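E3 19 kDa protein (Human adenovirus E serotype 4, PDB 5IRO) probably binds MHC class I heavy chains and retains them in the endoplasmic reticulum, keeping them from the surface of infected cells. Local coordinates at residues C18-Q23 / F85-M90; F22-N27 / N92-M97; C35-Q40 / N52-S57; W66-V71 / T80-F85. One frame throughout, in Å; residues are numbered along the deposited sequence.

Contact 1: C18-Q23 / F85-M90; sequences CQLSFQ and FIFEHM
The ring of Phe22 carries CB of Met90 over one face and meets CD1 of Phe87 at its edge, near the ring plane. The ring of Phe85 carries CD2 of Leu20 over one face. These side chains join the outer strand 20-24 of one antiparallel sheet to the loop that follows strand 78-84 of the other, as in an immunoglobulin-like beta sandwich. No hydrogen bond crosses between the segments; apolar side chains make the contact. Leu20 and Phe22 both point toward the loop, as alternate residues of a strand do. Met90 CB stands 3.5 Å from the centroid of the Phe22 ring, only 8° off its normal. The Met90 chain then bends at chi2 (-99°) and chi3, which brings CE to 3.5 Å from Phe22 CD2. Its SD is placed obliquely to the same ring, 5.2 Å from the centroid, in a Met-aromatic contact. Phe22 and Phe87 meet rim to rim, with centroids 5.7 Å apart and planes at 57°. Neither ring covers the face of the other. Phe87 also meets the rings of Tyr46 and Trp59 and touches Val31, so it leads from this contact into the interior. In the loop, Met90 N bonds to Phe87 O at 3.2 Å, and Met90 takes the N-cap position of the short helix that follows. Leu20 forks at CG to use both methyls on Phe85. CD1 lies 3.4 Å from Phe85 CD1, while CD2 sits 3.9 Å from the centroid of the Phe85 ring, almost straight above it.

Contact 2: F22-N27 / N92-M97; sequences FQPDGN and NTAMFM
Pro24 and Met95 bring the two backbones nearest, with their CA atoms 6.1 Å apart. Pro24 ends strand 20-24, and Met95 is the first residue to leave helical geometry after the short helix 91-94. The contact therefore packs the end of an outer beta strand, and the turn of its hairpin with strand 29-34, against the exit of a helix. Gly26 and Asn27, in that turn, both have positive phi (69° and 61°). No hydrogen bond crosses between the segments. On the helix side, Phe96 N makes a weak bond to Ala94 O. The side chains meet through small apolar patches. The methyl of Ala94 points toward the strand and lies 4.4 Å from Phe22 CB. Ala94 CB is also 4.4 Å from Pro24 CD, so one methyl bridges two residues of the strand. Pro24 CB lies 4.2 Å from Ala94 O. Met95 reaches further. Its side chain starts off to one side but comes nearer at its end, because it bends at chi2 (-100°) and chi3. It also packs on Cys29 and Trp104, and Asn27 packs on Met103, so the C-terminal part of the chain adds to this end of the fold. Gln23 and Asp25, which point away from the helix, pack instead on another protein chain of the assembly. The end of Met95 divides between two partners: CE lies 3.5 Å from Pro24 CB, and SD lies 3.6 Å from Asn27 C.

Contact 3: C35-Q40 / N52-S57; sequences CGWECQ and NNTLAS
Asn53 lays its side chain against Trp37, starting with CB, which stands over one face of the six-membered ring. That CB is 3.5 Å from the ring centroid and almost straight above it, a CH-pi contact. CG comes next, beside the backbone N (chi1 -66°), and this turns the amide along the indole and into the bend of loop 35-40. The amide plane lies 24° from the plane of the ring. OD1 stays close to the benzo part of the indole, 3.7 Å from Trp37 CZ3. ND2 faces the loop backbone and donates to Cys39 O. This bond is 2.6 Å long and nearly straight (169°), with that oxygen in the plane of the amide. Gly36 O is also near ND2, but that contact is modelled too short to be relied on. The loop, which has no regular structure of its own, leaves strand 29-34, and Asn53 comes just before strand 54-59, the antiparallel neighbour of 29-34 in a three-stranded sheet. The backbone of Asn53 takes part too: Cys35 N donates to Asn53 O at 3.1 Å. Two disulfides hold the loop from outside the contact, Cys35 with Cys18 and Cys39 with Cys10. The indole N-H of Trp37 makes a weak, bent bond to Thr54 OG1, 2.7 Å from NE1. Trp37 and Thr54 also pack on the backbone of another protein chain, and Ala56 N makes a weak hydrogen bond with a polar side chain of it.

Contact 4: W66-V71 / T80-F85; sequences WYTVSV and TVNNTF
Strands 66-71 and 80-84 run antiparallel, at 154°, with Tyr67 facing Asn83 and Val69 facing Val81 as hydrogen-bonded pairs. Each pair makes two backbone bonds: Tyr67 N to Asn83 O and Asn83 N to Tyr67 O, then Val69 N to Val81 O and Val81 N to Val69 O, all close to 2.9 Å. Between them Thr68 and Asn82 form a non-hydrogen-bonded pair, where Thr68 CA approaches Val81 O at 3.5 Å in a CA-H...O contact. Side chains alternate between the two faces of the sheet. On the face of Tyr67 and Val69, Asn83 CB sits over one face of the tyrosine ring, offset toward the rim and 4.1 Å from the centroid. CG of Tyr67 lies between its backbone N and carbonyl carbon (chi1 58°), which leans the ring over the neighbouring strand. Phe85 CB meets the edge of that ring, 3.8 Å from Tyr67 CE2. Further along, Val69 and Val81 lie side by side and point the same way, with Val69 CG1 3.8 Å from Val81 CB. On the other face, Thr68 CB packs on Thr80 CG2 at 3.7 Å. Ser70 OG and Thr80 OG1 are hydrogen-bonded at 3.1 Å, and either may be the donor. Strand 66-72 also pairs with strand 43-45, through bonds of Thr68 with Gln45 and Ser70 with Ala43. No other protein chain of the assembly touches these segments. The whole is a beta hairpin that forms two adjacent strands of a three-stranded antiparallel sheet.

In the fold
Contacts 1 and 2 share strand 20-24, with centres 11 Å apart, and use Phe22 in turn. Contact 3 borders the same sheet through strand 54-59. Contact 4 lies in the other sheet and shares Phe85 with contact 1. Along the chain, contacts 3 and 4 follow one another, and both are nested inside the loops closed by contacts 1 and 2. The Cys18-Cys35 disulfide links contact 1 to contact 3. Contacts 2 and 4 are on opposite sides of the chain's centre, about 24 Å apart. Contact 1 joins the two sheets of this part of the protein, probably its lumenal domain; contact 2 sets a strand end against helix 91-94. Contacts 2 and 3 also border other protein chains.

Contact 1: C18-Q23 / F85-M90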
# COMPACT_ATOMS: atom_id res chain seq x y z
N CYS D 18 9.99 16.37 -23.26
CA CYS D 18 9.61 16.16 -21.88
C CYS D 18 9.46 14.66 -21.65
O CYS D 18 8.54 14.04 -22.18
CB CYS D 18 8.31 16.90 -21.58
SG CYS D 18 8.50 18.68 -21.44
N GLN D 19 10.36 14.09 -20.85
CA GLN D 19 10.46 12.64 -20.68
C GLN D 19 9.19 12.00 -20.13
O GLN D 19 8.47 12.60 -19.33
CB GLN D 19 11.63 12.31 -19.75
CG GLN D 19 11.39 12.74 -18.31
CD GLN D 19 12.50 12.34 -17.36
OE1 GLN D 19 13.50 13.04 -17.23
NE2 GLN D 19 12.33 11.20 -16.69
N LEU D 20 8.89 10.79 -20.59
CA LEU D 20 7.72 10.08 -20.10
C LEU D 20 8.00 8.60 -19.80
O LEU D 20 8.77 7.95 -20.50
CB LEU D 20 6.50 10.25 -21.02
CG LEU D 20 6.47 9.77 -22.47
CD1 LEU D 20 5.05 9.84 -22.99
CD2 LEU D 20 7.39 10.58 -23.37
N SER D 21 7.35 8.09 -18.75
CA SER D 21 7.52 6.71 -18.33
C SER D 21 6.17 6.00 -18.25
O SER D 21 5.14 6.63 -18.01
CB SER D 21 8.22 6.64 -16.97
OG SER D 21 7.62 7.53 -16.04
N PHE D 22 6.18 4.69 -18.47
CA PHE D 22 4.96 3.89 -18.43
C PHE D 22 5.07 2.82 -17.36
O PHE D 22 6.15 2.28 -17.13
CB PHE D 22 4.68 3.25 -19.79
CG PHE D 22 4.33 4.23 -20.87
CD1 PHE D 22 3.04 4.29 -21.36
CD2 PHE D 22 5.28 5.10 -21.38
CE1 PHE D 22 2.70 5.19 -22.35
CE2 PHE D 22 4.95 6.00 -22.36
CZ PHE D 22 3.66 6.05 -22.85
N GLN D 23 3.96 2.53 -16.70
CA GLN D 23 4.00 1.58 -15.59
C GLN D 23 2.66 0.86 -15.40
O GLN D 23 1.60 1.46 -15.55
CB GLN D 23 4.43 2.31 -14.31
CG GLN D 23 4.61 1.43 -13.09
CD GLN D 23 5.18 2.19 -11.91
OE1 GLN D 23 5.80 3.25 -12.08
NE2 GLN D 23 4.99 1.66 -10.71
N PHE D 85 3.74 11.37 -29.19
CA PHE D 85 4.44 10.20 -28.68
C PHE D 85 3.42 9.09 -28.60
O PHE D 85 2.35 9.25 -28.02
CB PHE D 85 5.04 10.45 -27.30
CG PHE D 85 5.91 9.32 -26.82
CD1 PHE D 85 5.38 8.29 -26.05
CD2 PHE D 85 7.25 9.27 -27.15
CE1 PHE D 85 6.18 7.25 -25.61
CE2 PHE D 85 8.06 8.24 -26.71
CZ PHE D 85 7.52 7.22 -25.94
N ILE D 86 3.76 7.95 -29.19
CA ILE D 86 2.83 6.83 -29.24
C ILE D 86 2.80 5.99 -27.97
O ILE D 86 3.80 5.39 -27.56
CB ILE D 86 3.09 5.95 -30.48
CG1 ILE D 86 2.03 4.85 -30.59
CG2 ILE D 86 4.52 5.39 -30.49
CD1 ILE D 86 0.71 5.37 -31.11
N PHE D 87 1.64 5.99 -27.32
CA PHE D 87 1.45 5.25 -26.07
C PHE D 87 1.09 3.81 -26.42
O PHE D 87 1.21 2.91 -25.59
CB PHE D 87 0.35 5.89 -25.23
CG PHE D 87 0.54 7.37 -24.99
CD1 PHE D 87 1.12 7.83 -23.82
CD2 PHE D 87 0.13 8.29 -25.93
CE1 PHE D 87 1.30 9.18 -23.60
CE2 PHE D 87 0.31 9.65 -25.72
CZ PHE D 87 0.90 10.09 -24.55
N GLU D 88 0.67 3.61 -27.66
CA GLU D 88 0.32 2.29 -28.17
C GLU D 88 1.56 1.40 -28.31
O GLU D 88 1.45 0.19 -28.52
CB GLU D 88 -0.37 2.44 -29.53
CG GLU D 88 -1.05 1.19 -30.09
CD GLU D 88 -1.74 1.45 -31.41
OE1 GLU D 88 -1.83 2.63 -31.82
OE2 GLU D 88 -2.19 0.48 -32.05
N HIS D 89 2.73 2.00 -28.16
CA HIS D 89 3.99 1.29 -28.33
C HIS D 89 4.73 1.10 -27.01
O HIS D 89 5.80 0.50 -26.97
CB HIS D 89 4.89 2.03 -29.33
CG HIS D 89 4.85 1.46 -30.71
ND1 HIS D 89 5.29 0.18 -31.00
CD2 HIS D 89 4.43 1.99 -31.88
CE1 HIS D 89 5.14 -0.04 -32.30
NE2 HIS D 89 4.62 1.04 -32.85
N MET D 90 4.14 1.61 -25.94
CA MET D 90 4.73 1.48 -24.61
C MET D 90 3.72 0.96 -23.60
O MET D 90 4.08 0.56 -22.49
CB MET D 90 5.31 2.82 -24.16
CG MET D 90 6.53 3.27 -24.96
SD MET D 90 8.10 2.91 -24.14
CE MET D 90 8.23 4.30 -23.02

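Contact 2: F22-N27 / N92-M97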
# COMPACT_ATOMS: atom_id res chain seq x y z
N PHE D 22 6.18 4.69 -18.47
CA PHE D 22 4.96 3.89 -18.43
C PHE D 22 5.07 2.82 -17.36
O PHE D 22 6.15 2.28 -17.13
CB PHE D 22 4.68 3.25 -19.79
CG PHE D 22 4.33 4.23 -20.87
CD1 PHE D 22 3.04 4.29 -21.36
CD2 PHE D 22 5.28 5.10 -21.38
CE1 PHE D 22 2.70 5.19 -22.35
CE2 PHE D 22 4.95 6.00 -22.36
CZ PHE D 22 3.66 6.05 -22.85
N GLN D 23 3.96 2.53 -16.70
CA GLN D 23 4.00 1.58 -15.59
C GLN D 23 2.66 0.86 -15.40
O GLN D 23 1.60 1.46 -15.55
CB GLN D 23 4.43 2.31 -14.31
CG GLN D 23 4.61 1.43 -13.09
CD GLN D 23 5.18 2.19 -11.91
OE1 GLN D 23 5.80 3.25 -12.08
NE2 GLN D 23 4.99 1.66 -10.71
N PRO D 24 2.73 -0.44 -15.08
CA PRO D 24 1.55 -1.27 -14.79
C PRO D 24 0.99 -1.02 -13.39
O PRO D 24 1.65 -1.35 -12.41
CB PRO D 24 2.10 -2.70 -14.88
CG PRO D 24 3.56 -2.56 -14.61
CD PRO D 24 3.95 -1.25 -15.21
N ASP D 25 -0.21 -0.45 -13.31
CA ASP D 25 -0.83 -0.19 -12.01
C ASP D 25 -2.29 -0.63 -11.99
O ASP D 25 -3.16 0.13 -12.36
CB ASP D 25 -0.76 1.30 -11.68
CG ASP D 25 0.52 1.70 -10.98
OD1 ASP D 25 0.45 2.51 -10.02
OD2 ASP D 25 1.60 1.24 -11.39
N GLY D 26 -2.57 -1.82 -11.45
CA GLY D 26 -3.94 -2.30 -11.42
C GLY D 26 -4.51 -2.67 -12.78
O GLY D 26 -5.69 -2.41 -13.06
N ASN D 27 -3.68 -3.29 -13.63
CA ASN D 27 -4.07 -3.73 -14.98
C ASN D 27 -4.54 -2.65 -15.95
O ASN D 27 -5.51 -2.83 -16.69
CB ASN D 27 -5.10 -4.86 -14.87
CG ASN D 27 -4.55 -6.08 -14.17
OD1 ASN D 27 -3.36 -6.39 -14.30
ND2 ASN D 27 -5.39 -6.77 -13.41
N ASN D 92 1.56 -1.47 -24.69
CA ASN D 92 1.51 -2.87 -25.09
C ASN D 92 2.69 -3.66 -24.54
O ASN D 92 2.62 -4.89 -24.39
CB ASN D 92 1.49 -2.99 -26.62
CG ASN D 92 0.19 -2.51 -27.23
OD1 ASN D 92 -0.88 -2.62 -26.62
ND2 ASN D 92 0.27 -1.97 -28.44
N THR D 93 3.78 -2.96 -24.22
CA THR D 93 4.99 -3.59 -23.70
C THR D 93 4.95 -3.64 -22.17
O THR D 93 5.36 -4.62 -21.57
CB THR D 93 6.26 -2.85 -24.18
OG1 THR D 93 6.28 -2.81 -25.61
CG2 THR D 93 7.51 -3.54 -23.67
N ALA D 94 4.46 -2.57 -21.55
CA ALA D 94 4.36 -2.52 -20.10
C ALA D 94 3.26 -3.45 -19.62
O ALA D 94 3.41 -4.15 -18.62
CB ALA D 94 4.10 -1.09 -19.63
N MET D 95 2.15 -3.46 -20.35
CA MET D 95 1.02 -4.33 -20.04
C MET D 95 1.15 -5.61 -20.86
O MET D 95 0.41 -5.79 -21.82
CB MET D 95 -0.29 -3.64 -20.39
CG MET D 95 -0.62 -2.40 -19.57
SD MET D 95 -1.80 -2.73 -18.25
CE MET D 95 -0.70 -3.24 -16.93
N PHE D 96 2.08 -6.48 -20.48
CA PHE D 96 2.31 -7.70 -21.24
C PHE D 96 1.77 -8.93 -20.52
O PHE D 96 1.23 -9.84 -21.15
CB PHE D 96 3.81 -7.88 -21.53
CG PHE D 96 4.66 -8.02 -20.30
CD1 PHE D 96 4.93 -9.26 -19.75
CD2 PHE D 96 5.19 -6.90 -19.68
CE1 PHE D 96 5.72 -9.38 -18.62
CE2 PHE D 96 5.97 -7.01 -18.55
CZ PHE D 96 6.24 -8.25 -18.02
N MET D 97 1.90 -8.95 -19.20
CA MET D 97 1.46 -10.09 -18.42
C MET D 97 -0.06 -10.00 -18.25
O MET D 97 -0.72 -10.99 -17.94
CB MET D 97 2.18 -10.16 -17.07
CG MET D 97 1.94 -11.47 -16.33
SD MET D 97 2.93 -11.60 -14.83
CE MET D 97 4.56 -11.79 -15.54

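Contact 3: C35-Q40 / N52-S57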
# COMPACT_ATOMS: atom_id res chain seq x y z
N CYS D 35 8.04 16.63 -17.46
CA CYS D 35 8.82 17.72 -18.02
C CYS D 35 9.59 18.43 -16.91
O CYS D 35 9.54 18.01 -15.76
CB CYS D 35 7.91 18.70 -18.78
SG CYS D 35 7.09 17.97 -20.22
N GLY D 36 10.29 19.50 -17.26
CA GLY D 36 11.18 20.15 -16.31
C GLY D 36 10.49 20.80 -15.12
O GLY D 36 9.39 21.34 -15.25
N TRP D 37 11.14 20.73 -13.97
CA TRP D 37 10.64 21.36 -12.74
C TRP D 37 11.44 22.62 -12.43
O TRP D 37 11.36 23.17 -11.32
CB TRP D 37 10.71 20.38 -11.57
CG TRP D 37 9.59 19.39 -11.56
CD1 TRP D 37 9.62 18.11 -12.02
CD2 TRP D 37 8.27 19.60 -11.04
NE1 TRP D 37 8.40 17.51 -11.83
CE2 TRP D 37 7.55 18.41 -11.23
CE3 TRP D 37 7.63 20.69 -10.44
CZ2 TRP D 37 6.22 18.27 -10.84
CZ3 TRP D 37 6.31 20.55 -10.05
CH2 TRP D 37 5.62 19.35 -10.25
N GLU D 38 12.21 23.07 -13.41
CA GLU D 38 13.04 24.26 -13.28
C GLU D 38 12.29 25.46 -13.84
O GLU D 38 12.77 26.59 -13.79
CB GLU D 38 14.36 24.07 -14.02
CG GLU D 38 15.04 22.73 -13.74
CD GLU D 38 14.62 21.66 -14.74
OE1 GLU D 38 13.81 21.97 -15.64
OE2 GLU D 38 15.10 20.51 -14.62
N CYS D 39 11.11 25.19 -14.39
CA CYS D 39 10.29 26.20 -15.04
C CYS D 39 8.87 26.15 -14.50
O CYS D 39 8.31 25.07 -14.29
CB CYS D 39 10.27 25.95 -16.55
SG CYS D 39 11.07 27.16 -17.62
N GLN D 40 8.28 27.31 -14.24
CA GLN D 40 6.86 27.39 -13.89
C GLN D 40 6.14 27.77 -15.18
O GLN D 40 6.79 28.17 -16.15
CB GLN D 40 6.66 28.42 -12.77
CG GLN D 40 5.22 28.91 -12.54
CD GLN D 40 4.26 27.79 -12.18
OE1 GLN D 40 3.59 27.23 -13.05
NE2 GLN D 40 4.19 27.46 -10.90
N ASN D 52 0.45 21.08 -14.78
CA ASN D 52 1.70 21.71 -14.38
C ASN D 52 2.94 21.20 -15.12
O ASN D 52 3.01 21.26 -16.35
CB ASN D 52 1.88 21.60 -12.87
CG ASN D 52 0.74 22.24 -12.09
OD1 ASN D 52 -0.37 21.71 -12.05
ND2 ASN D 52 1.01 23.37 -11.46
N ASN D 53 3.90 20.71 -14.35
CA ASN D 53 5.18 20.25 -14.89
C ASN D 53 5.19 18.75 -15.17
O ASN D 53 5.83 18.29 -16.12
CB ASN D 53 6.31 20.58 -13.91
CG ASN D 53 6.53 22.07 -13.75
OD1 ASN D 53 5.84 22.73 -12.96
ND2 ASN D 53 7.49 22.61 -14.48
N THR D 54 4.47 17.98 -14.35
CA THR D 54 4.42 16.53 -14.50
C THR D 54 2.97 16.06 -14.49
O THR D 54 2.18 16.47 -13.64
CB THR D 54 5.21 15.82 -13.38
OG1 THR D 54 6.55 16.34 -13.33
CG2 THR D 54 5.26 14.32 -13.63
N LEU D 55 2.63 15.19 -15.43
CA LEU D 55 1.26 14.73 -15.59
C LEU D 55 1.18 13.22 -15.43
O LEU D 55 2.11 12.50 -15.80
CB LEU D 55 0.73 15.16 -16.96
CG LEU D 55 -0.78 15.26 -17.20
CD1 LEU D 55 -1.09 16.28 -18.28
CD2 LEU D 55 -1.37 13.91 -17.58
N ALA D 56 0.09 12.73 -14.85
CA ALA D 56 -0.13 11.30 -14.71
C ALA D 56 -1.54 10.90 -15.13
O ALA D 56 -2.52 11.38 -14.55
CB ALA D 56 0.15 10.85 -13.29
N SER D 57 -1.64 10.04 -16.13
CA SER D 57 -2.93 9.55 -16.58
C SER D 57 -2.87 8.07 -16.95
O SER D 57 -2.09 7.31 -16.38
CB SER D 57 -3.44 10.36 -17.77
OG SER D 57 -4.70 9.89 -18.21

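Contact 4: W66-V71 / T80-F85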
# COMPACT_ATOMS: atom_id res chain seq x y z
N TRP D 66 -1.04 12.23 -28.60
CA TRP D 66 -0.35 13.50 -28.70
C TRP D 66 -0.58 14.23 -27.39
O TRP D 66 -1.50 13.91 -26.64
CB TRP D 66 -0.89 14.28 -29.90
CG TRP D 66 -2.36 14.54 -29.85
CD1 TRP D 66 -3.34 13.87 -30.52
CD2 TRP D 66 -3.02 15.61 -29.16
NE1 TRP D 66 -4.57 14.42 -30.25
CE2 TRP D 66 -4.40 15.50 -29.42
CE3 TRP D 66 -2.57 16.64 -28.33
CZ2 TRP D 66 -5.33 16.37 -28.88
CZ3 TRP D 66 -3.50 17.51 -27.79
CH2 TRP D 66 -4.86 17.37 -28.07
N TYR D 67 0.26 15.22 -27.11
CA TYR D 67 0.12 16.04 -25.92
C TYR D 67 0.64 17.45 -26.17
O TYR D 67 1.55 17.64 -26.98
CB TYR D 67 0.81 15.38 -24.72
CG TYR D 67 2.29 15.11 -24.91
CD1 TYR D 67 3.25 15.91 -24.30
CD2 TYR D 67 2.73 14.05 -25.69
CE1 TYR D 67 4.60 15.66 -24.47
CE2 TYR D 67 4.08 13.79 -25.87
CZ TYR D 67 5.01 14.60 -25.25
OH TYR D 67 6.35 14.35 -25.43
N THR D 68 0.08 18.43 -25.48
CA THR D 68 0.44 19.82 -25.71
C THR D 68 1.33 20.36 -24.61
O THR D 68 1.13 20.05 -23.43
CB THR D 68 -0.80 20.73 -25.83
OG1 THR D 68 -1.63 20.57 -24.67
CG2 THR D 68 -1.60 20.39 -27.06
N VAL D 69 2.31 21.16 -25.00
CA VAL D 69 3.19 21.81 -24.04
C VAL D 69 3.13 23.33 -24.23
O VAL D 69 3.51 23.86 -25.27
CB VAL D 69 4.66 21.30 -24.15
CG1 VAL D 69 5.15 21.29 -25.59
CG2 VAL D 69 5.59 22.11 -23.25
N SER D 70 2.62 24.01 -23.21
CA SER D 70 2.47 25.46 -23.27
C SER D 70 3.71 26.08 -22.64
O SER D 70 3.99 25.86 -21.46
CB SER D 70 1.21 25.90 -22.51
OG SER D 70 0.07 25.19 -22.95
N VAL D 71 4.45 26.84 -23.44
CA VAL D 71 5.70 27.44 -22.98
C VAL D 71 5.90 28.86 -23.50
O VAL D 71 5.81 29.12 -24.70
CB VAL D 71 6.92 26.59 -23.40
CG1 VAL D 71 7.11 25.42 -22.46
CG2 VAL D 71 6.78 26.10 -24.84
N THR D 80 1.97 27.22 -27.54
CA THR D 80 1.63 25.83 -27.26
C THR D 80 2.11 24.95 -28.41
O THR D 80 1.83 25.24 -29.58
CB THR D 80 0.11 25.66 -27.08
OG1 THR D 80 -0.30 26.27 -25.85
CG2 THR D 80 -0.27 24.19 -27.07
N VAL D 81 2.82 23.88 -28.09
CA VAL D 81 3.42 23.02 -29.10
C VAL D 81 2.87 21.60 -28.96
O VAL D 81 2.86 21.03 -27.87
CB VAL D 81 4.96 22.99 -28.97
CG1 VAL D 81 5.56 21.88 -29.83
CG2 VAL D 81 5.55 24.34 -29.36
N ASN D 82 2.39 21.05 -30.08
CA ASN D 82 1.87 19.69 -30.09
C ASN D 82 2.98 18.67 -30.32
O ASN D 82 3.74 18.77 -31.29
CB ASN D 82 0.79 19.54 -31.17
CG ASN D 82 -0.52 20.19 -30.77
OD1 ASN D 82 -0.56 21.00 -29.84
ND2 ASN D 82 -1.60 19.84 -31.46
N ASN D 83 3.08 17.69 -29.43
CA ASN D 83 4.07 16.63 -29.59
C ASN D 83 3.40 15.26 -29.67
O ASN D 83 2.54 14.94 -28.86
CB ASN D 83 5.07 16.66 -28.43
CG ASN D 83 6.15 17.70 -28.63
OD1 ASN D 83 6.39 18.15 -29.75
ND2 ASN D 83 6.80 18.09 -27.54
N THR D 84 3.82 14.44 -30.63
CA THR D 84 3.23 13.12 -30.79
C THR D 84 4.17 12.03 -30.25
O THR D 84 5.26 11.83 -30.77
CB THR D 84 2.82 12.82 -32.26
OG1 THR D 84 2.38 11.46 -32.37
CG2 THR D 84 3.98 13.05 -33.22
N PHE D 85 3.74 11.37 -29.19
CA PHE D 85 4.44 10.20 -28.68
C PHE D 85 3.42 9.09 -28.60
O PHE D 85 2.35 9.25 -28.02
CB PHE D 85 5.04 10.45 -27.30
CG PHE D 85 5.91 9.32 -26.82
CD1 PHE D 85 5.38 8.29 -26.05
CD2 PHE D 85 7.25 9.27 -27.15
CE1 PHE D 85 6.18 7.25 -25.61
CE2 PHE D 85 8.06 8.24 -26.71
CZ PHE D 85 7.52 7.22 -25.94